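Local coordinates for protein Alpha/beta hydrolase (Pseudomonas aeruginosa PAO1, PDB 4R1D) that probably acts as a calcium-binding lipase of the alpha/beta-hydrolase family, a type VI secretion effector neutralised by complex formation with its partner protein Tli4, at residues G286-Y298 and I369-N383. Residues are numbered along the deposited sequence; the frame is centred on the assembly and turned at random.
Sequences GSSTIYHHMRCGY and IYKNTTWYGLVPEQN
Arg-295, near the C-terminal end of helix 289-296, reaches into segment 369-383. Bends at chi2 and chi3 (-59° and -57°) fold the chain so that CD passes 3.3 Å from Leu-378 O. NH1 gives Trp-375 O a bond of 2.8 Å, with the oxygen close to the guanidinium plane; weak bonds run from NH1 to Gly-377 O and from NH2 to Trp-375 O. Pro-380 lies over one face of the group, its CG 3.5 Å above the centre. NE binds a water that also takes a bond from Asn-383 ND2, and NH2 forms a salt bridge with Asp-461, which probably balances the buried charge.

One helical turn earlier, Tyr-291 extends alongside, with CG of Arg-295 over the rim of one ring face. The CG of Tyr-291 stands anti to the backbone N (chi1 -174°), sending the ring across to the loop, where OH donates to Tyr-376 O over 2.6 Å from above the carbonyl plane. Together the two side chains take up the carbonyls of Trp-375, Tyr-376 and Gly-377, the last three residues of the type I turn 374-377.

On the apolar part of the interface, Leu-378 slides past the Tyr-291 ring, CD1 lying 3.8 Å from CD2 of the tyrosine, and Leu-378 CD2 meets Met-294 SD at 3.7 Å. The bent methionine carries CE onward to Val-379 CG2.

This buried helix-to-loop junction, away from the calcium site, lets helix 289-296 take hold of the loop after helix 365-370. Helix 310-317 packs on Met-294 and Asn-383, helix 400-421 on Val-379, and strand 339-342 touches Tyr-291, Ile-369 and Tyr-376.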
loop_
_atom_site.group_PDB
_atom_site.type_symbol
_atom_site.label_atom_id
_atom_site.label_comp_id
_atom_site.label_asym_id
_atom_site.label_seq_id
_atom_site.Cartn_x
_atom_site.Cartn_y
_atom_site.Cartn_z
ATOM N N GLY A 286 1.867 -14.408 8.995
ATOM C CA GLY A 286 2.488 -13.127 9.290
ATOM C C GLY A 286 4.004 -13.167 9.307
ATOM O O GLY A 286 4.602 -14.126 8.821
ATOM N N SER A 287 4.624 -12.119 9.849
ATOM C CA SER A 287 6.082 -11.984 9.819
ATOM C C SER A 287 6.593 -11.074 10.927
ATOM O O SER A 287 6.193 -9.913 11.022
ATOM C CB SER A 287 6.539 -11.401 8.479
ATOM O OG SER A 287 7.939 -11.198 8.483
ATOM N N SER A 288 7.507 -11.590 11.743
ATOM C CA SER A 288 8.146 -10.788 12.781
ATOM C C SER A 288 8.918 -9.577 12.220
ATOM O O SER A 288 9.281 -8.661 12.960
ATOM C CB SER A 288 9.073 -11.672 13.634
ATOM O OG SER A 288 9.973 -12.382 12.803
ATOM N N THR A 289 9.195 -9.564 10.918
ATOM C CA THR A 289 9.903 -8.409 10.373
ATOM C C THR A 289 9.151 -7.104 10.612
ATOM O O THR A 289 9.775 -6.058 10.722
ATOM C CB THR A 289 10.236 -8.536 8.859
ATOM O OG1 THR A 289 9.018 -8.544 8.089
ATOM C CG2 THR A 289 11.064 -9.788 8.583
ATOM N N ILE A 290 7.824 -7.151 10.708
ATOM C CA ILE A 290 7.059 -5.910 10.900
ATOM C C ILE A 290 7.464 -5.224 12.196
ATOM O O ILE A 290 7.479 -3.995 12.287
ATOM C CB ILE A 290 5.515 -6.130 10.857
ATOM C CG1 ILE A 290 4.787 -4.781 10.791
ATOM C CG2 ILE A 290 5.037 -6.916 12.066
ATOM C CD1 ILE A 290 3.272 -4.912 10.842
ATOM N N TYR A 291 7.819 -6.019 13.203
ATOM C CA TYR A 291 8.294 -5.437 14.453
ATOM C C TYR A 291 9.637 -4.742 14.243
ATOM O O TYR A 291 9.838 -3.629 14.691
ATOM C CB TYR A 291 8.398 -6.518 15.529
ATOM C CG TYR A 291 8.753 -5.996 16.898
ATOM C CD1 TYR A 291 10.069 -5.681 17.214
ATOM C CD2 TYR A 291 7.785 -5.854 17.882
ATOM C CE1 TYR A 291 10.409 -5.218 18.453
ATOM C CE2 TYR A 291 8.120 -5.385 19.149
ATOM C CZ TYR A 291 9.440 -5.084 19.423
ATOM O OH TYR A 291 9.806 -4.605 20.663
ATOM N N HIS A 292 10.565 -5.398 13.554
ATOM C CA HIS A 292 11.848 -4.760 13.281
ATOM C C HIS A 292 11.634 -3.422 12.591
ATOM O O HIS A 292 12.173 -2.399 13.011
ATOM C CB HIS A 292 12.731 -5.629 12.380
ATOM C CG HIS A 292 13.935 -4.900 11.870
ATOM N ND1 HIS A 292 13.892 -4.087 10.757
ATOM C CD2 HIS A 292 15.198 -4.813 12.351
ATOM C CE1 HIS A 292 15.084 -3.548 10.559
ATOM N NE2 HIS A 292 15.895 -3.972 11.513
ATOM N N HIS A 293 10.841 -3.434 11.525
ATOM C CA HIS A 293 10.675 -2.238 10.709
ATOM C C HIS A 293 10.010 -1.088 11.456
ATOM O O HIS A 293 10.436 0.053 11.322
ATOM C CB HIS A 293 9.939 -2.578 9.410
ATOM C CG HIS A 293 10.634 -3.632 8.610
ATOM N ND1 HIS A 293 10.001 -4.389 7.646
ATOM C CD2 HIS A 293 11.913 -4.073 8.654
ATOM C CE1 HIS A 293 10.866 -5.240 7.121
ATOM N NE2 HIS A 293 12.034 -5.070 7.717
ATOM N N MET A 294 8.992 -1.395 12.258
ATOM C CA MET A 294 8.300 -0.375 13.021
ATOM C C MET A 294 9.158 0.197 14.143
ATOM O O MET A 294 8.981 1.345 14.530
ATOM C CB MET A 294 6.973 -0.906 13.575
ATOM C CG MET A 294 5.930 -1.153 12.483
ATOM S SD MET A 294 4.324 -1.614 13.144
ATOM C CE MET A 294 3.803 -0.010 13.758
ATOM N N ARG A 295 10.085 -0.595 14.665
ATOM C CA ARG A 295 10.938 -0.089 15.743
ATOM C C ARG A 295 12.281 0.478 15.261
ATOM O O ARG A 295 12.896 1.285 15.969
ATOM C CB ARG A 295 11.161 -1.165 16.823
ATOM C CG ARG A 295 9.905 -1.564 17.604
ATOM C CD ARG A 295 9.292 -0.376 18.300
ATOM N NE ARG A 295 10.249 0.275 19.191
ATOM C CZ ARG A 295 10.439 -0.075 20.463
ATOM N NH1 ARG A 295 9.738 -1.064 20.995
ATOM N NH2 ARG A 295 11.325 0.577 21.211
ATOM N N CYS A 296 12.729 0.090 14.064
ATOM C CA CYS A 296 14.081 0.451 13.607
ATOM C C CYS A 296 14.166 1.122 12.239
ATOM O O CYS A 296 15.242 1.578 11.854
ATOM C CB CYS A 296 14.981 -0.788 13.530
ATOM S SG CYS A 296 15.054 -1.798 15.020
ATOM N N GLY A 297 13.067 1.128 11.492
ATOM C CA GLY A 297 13.107 1.513 10.086
ATOM C C GLY A 297 13.481 0.336 9.204
ATOM O O GLY A 297 13.938 -0.698 9.688
ATOM N N TYR A 298 13.280 0.471 7.894
ATOM C CA TYR A 298 13.781 -0.532 6.969
ATOM C C TYR A 298 15.300 -0.429 6.857
ATOM O O TYR A 298 15.866 0.634 7.075
ATOM C CB TYR A 298 13.148 -0.358 5.587
ATOM C CG TYR A 298 11.728 -0.858 5.533
ATOM C CD1 TYR A 298 10.695 -0.173 6.179
ATOM C CD2 TYR A 298 11.419 -2.023 4.852
ATOM C CE1 TYR A 298 9.395 -0.650 6.133
ATOM C CE2 TYR A 298 10.129 -2.502 4.809
ATOM C CZ TYR A 298 9.127 -1.818 5.445
ATOM O OH TYR A 298 7.845 -2.321 5.399
ATOM N N ILE A 369 2.036 -7.636 22.828
ATOM C CA ILE A 369 3.052 -6.907 22.071
ATOM C C ILE A 369 2.464 -5.710 21.326
ATOM O O ILE A 369 2.897 -4.577 21.529
ATOM C CB ILE A 369 3.749 -7.836 21.062
ATOM C CG1 ILE A 369 4.394 -9.020 21.793
ATOM C CG2 ILE A 369 4.806 -7.087 20.282
ATOM C CD1 ILE A 369 4.942 -10.115 20.867
ATOM N N TYR A 370 1.463 -5.954 20.482
ATOM C CA TYR A 370 1.015 -4.909 19.546
ATOM C C TYR A 370 0.381 -3.684 20.215
ATOM O O TYR A 370 0.639 -2.562 19.798
ATOM C CB TYR A 370 0.084 -5.467 18.457
ATOM C CG TYR A 370 0.636 -6.680 17.759
ATOM C CD1 TYR A 370 2.005 -6.905 17.704
ATOM C CD2 TYR A 370 -0.215 -7.611 17.155
ATOM C CE1 TYR A 370 2.526 -8.031 17.077
ATOM C CE2 TYR A 370 0.289 -8.738 16.525
ATOM C CZ TYR A 370 1.662 -8.946 16.494
ATOM O OH TYR A 370 2.166 -10.065 15.871
ATOM N N LYS A 371 -0.436 -3.905 21.246
ATOM C CA LYS A 371 -1.048 -2.803 21.988
ATOM C C LYS A 371 -0.244 -2.399 23.231
ATOM O O LYS A 371 -0.527 -1.375 23.855
ATOM C CB LYS A 371 -2.498 -3.139 22.365
ATOM C CG LYS A 371 -3.421 -3.257 21.147
ATOM C CD LYS A 371 -4.896 -3.185 21.531
ATOM C CE LYS A 371 -5.442 -4.552 21.857
ATOM N NZ LYS A 371 -6.907 -4.543 22.144
ATOM N N ASN A 372 0.751 -3.203 23.586
ATOM C CA ASN A 372 1.619 -2.884 24.725
ATOM C C ASN A 372 2.375 -1.569 24.510
ATOM O O ASN A 372 3.024 -1.382 23.479
ATOM C CB ASN A 372 2.600 -4.031 24.956
ATOM C CG ASN A 372 3.466 -3.827 26.189
ATOM O OD1 ASN A 372 4.377 -3.000 26.189
ATOM N ND2 ASN A 372 3.203 -4.605 27.236
ATOM N N THR A 373 2.278 -0.654 25.471
ATOM C CA THR A 373 2.900 0.656 25.321
ATOM C C THR A 373 4.231 0.805 26.053
ATOM O O THR A 373 4.807 1.894 26.065
ATOM C CB THR A 373 1.957 1.802 25.760
ATOM O OG1 THR A 373 1.611 1.648 27.142
ATOM C CG2 THR A 373 0.689 1.802 24.913
ATOM N N THR A 374 4.703 -0.275 26.675
ATOM C CA THR A 374 6.009 -0.256 27.331
ATOM C C THR A 374 7.120 -0.258 26.288
ATOM O O THR A 374 6.860 -0.404 25.090
ATOM C CB THR A 374 6.210 -1.459 28.289
ATOM O OG1 THR A 374 6.386 -2.654 27.523
ATOM C CG2 THR A 374 5.016 -1.622 29.209
ATOM N N TRP A 375 8.361 -0.117 26.743
ATOM C CA TRP A 375 9.497 -0.009 25.829
ATOM C C TRP A 375 9.604 -1.121 24.777
ATOM O O TRP A 375 10.180 -0.897 23.716
ATOM C CB TRP A 375 10.815 0.088 26.605
ATOM C CG TRP A 375 11.235 -1.191 27.247
ATOM C CD1 TRP A 375 10.862 -1.649 28.478
ATOM C CD2 TRP A 375 12.106 -2.186 26.695
ATOM N NE1 TRP A 375 11.446 -2.873 28.727
ATOM C CE2 TRP A 375 12.220 -3.219 27.651
ATOM C CE3 TRP A 375 12.800 -2.308 25.484
ATOM C CZ2 TRP A 375 13.000 -4.355 27.435
ATOM C CZ3 TRP A 375 13.586 -3.430 25.279
ATOM C CH2 TRP A 375 13.673 -4.443 26.244
ATOM N N TYR A 376 9.086 -2.316 25.062
ATOM C CA TYR A 376 9.248 -3.416 24.116
ATOM C C TYR A 376 8.012 -3.623 23.247
ATOM O O TYR A 376 7.962 -4.557 22.459
ATOM C CB TYR A 376 9.683 -4.737 24.798
ATOM C CG TYR A 376 8.667 -5.352 25.746
ATOM C CD1 TYR A 376 7.714 -6.249 25.287
ATOM C CD2 TYR A 376 8.669 -5.029 27.100
ATOM C CE1 TYR A 376 6.778 -6.820 26.157
ATOM C CE2 TYR A 376 7.744 -5.579 27.968
ATOM C CZ TYR A 376 6.806 -6.473 27.498
ATOM O OH TYR A 376 5.889 -7.023 28.362
ATOM N N GLY A 377 7.029 -2.740 23.390
ATOM C CA GLY A 377 5.803 -2.839 22.613
ATOM C C GLY A 377 6.024 -2.441 21.170
ATOM O O GLY A 377 7.056 -1.872 20.835
ATOM N N LEU A 378 5.055 -2.747 20.312
ATOM C CA LEU A 378 5.177 -2.439 18.886
ATOM C C LEU A 378 5.229 -0.931 18.655
ATOM O O LEU A 378 6.014 -0.440 17.840
ATOM C CB LEU A 378 3.987 -3.016 18.142
ATOM C CG LEU A 378 4.074 -2.899 16.621
ATOM C CD1 LEU A 378 5.231 -3.743 16.099
ATOM C CD2 LEU A 378 2.749 -3.355 16.011
ATOM N N VAL A 379 4.363 -0.213 19.360
ATOM C CA VAL A 379 4.389 1.241 19.383
ATOM C C VAL A 379 4.517 1.729 20.822
ATOM O O VAL A 379 3.522 2.062 21.472
ATOM C CB VAL A 379 3.141 1.847 18.728
ATOM C CG1 VAL A 379 3.288 3.363 18.622
ATOM C CG2 VAL A 379 2.933 1.239 17.359
ATOM N N PRO A 380 5.756 1.759 21.327
ATOM C CA PRO A 380 5.989 2.254 22.687
ATOM C C PRO A 380 5.502 3.689 22.801
ATOM O O PRO A 380 5.276 4.379 21.794
ATOM C CB PRO A 380 7.510 2.197 22.827
ATOM C CG PRO A 380 8.032 2.226 21.416
ATOM C CD PRO A 380 7.010 1.469 20.610
ATOM N N GLU A 381 5.325 4.135 24.034
ATOM C CA GLU A 381 4.840 5.477 24.290
ATOM C C GLU A 381 5.659 6.526 23.538
ATOM O O GLU A 381 5.116 7.515 23.032
ATOM C CB GLU A 381 4.871 5.754 25.801
ATOM C CG GLU A 381 3.999 6.920 26.213
ATOM C CD GLU A 381 2.534 6.678 25.878
ATOM O OE1 GLU A 381 1.913 5.807 26.525
ATOM O OE2 GLU A 381 2.009 7.347 24.960
ATOM N N GLN A 382 6.967 6.311 23.450
ATOM C CA GLN A 382 7.835 7.269 22.778
ATOM C C GLN A 382 7.424 7.474 21.320
ATOM O O GLN A 382 7.797 8.472 20.712
ATOM C CB GLN A 382 9.296 6.816 22.824
ATOM C CG GLN A 382 9.541 5.479 22.129
ATOM C CD GLN A 382 10.995 5.272 21.767
ATOM O OE1 GLN A 382 11.831 4.990 22.629
ATOM N NE2 GLN A 382 11.308 5.414 20.485
ATOM N N ASN A 383 6.680 6.520 20.764
ATOM C CA ASN A 383 6.338 6.559 19.338
ATOM C C ASN A 383 4.873 6.898 19.062
ATOM O O ASN A 383 4.432 6.881 17.908
ATOM C CB ASN A 383 6.718 5.239 18.643
ATOM C CG ASN A 383 8.223 5.080 18.473
ATOM O OD1 ASN A 383 8.989 6.028 18.698
ATOM N ND2 ASN A 383 8.657 3.887 18.066
HETATM O O HOH W 1 6.646 2.125 16.864
HETATM O O HOH W 2 11.566 2.632 18.170
#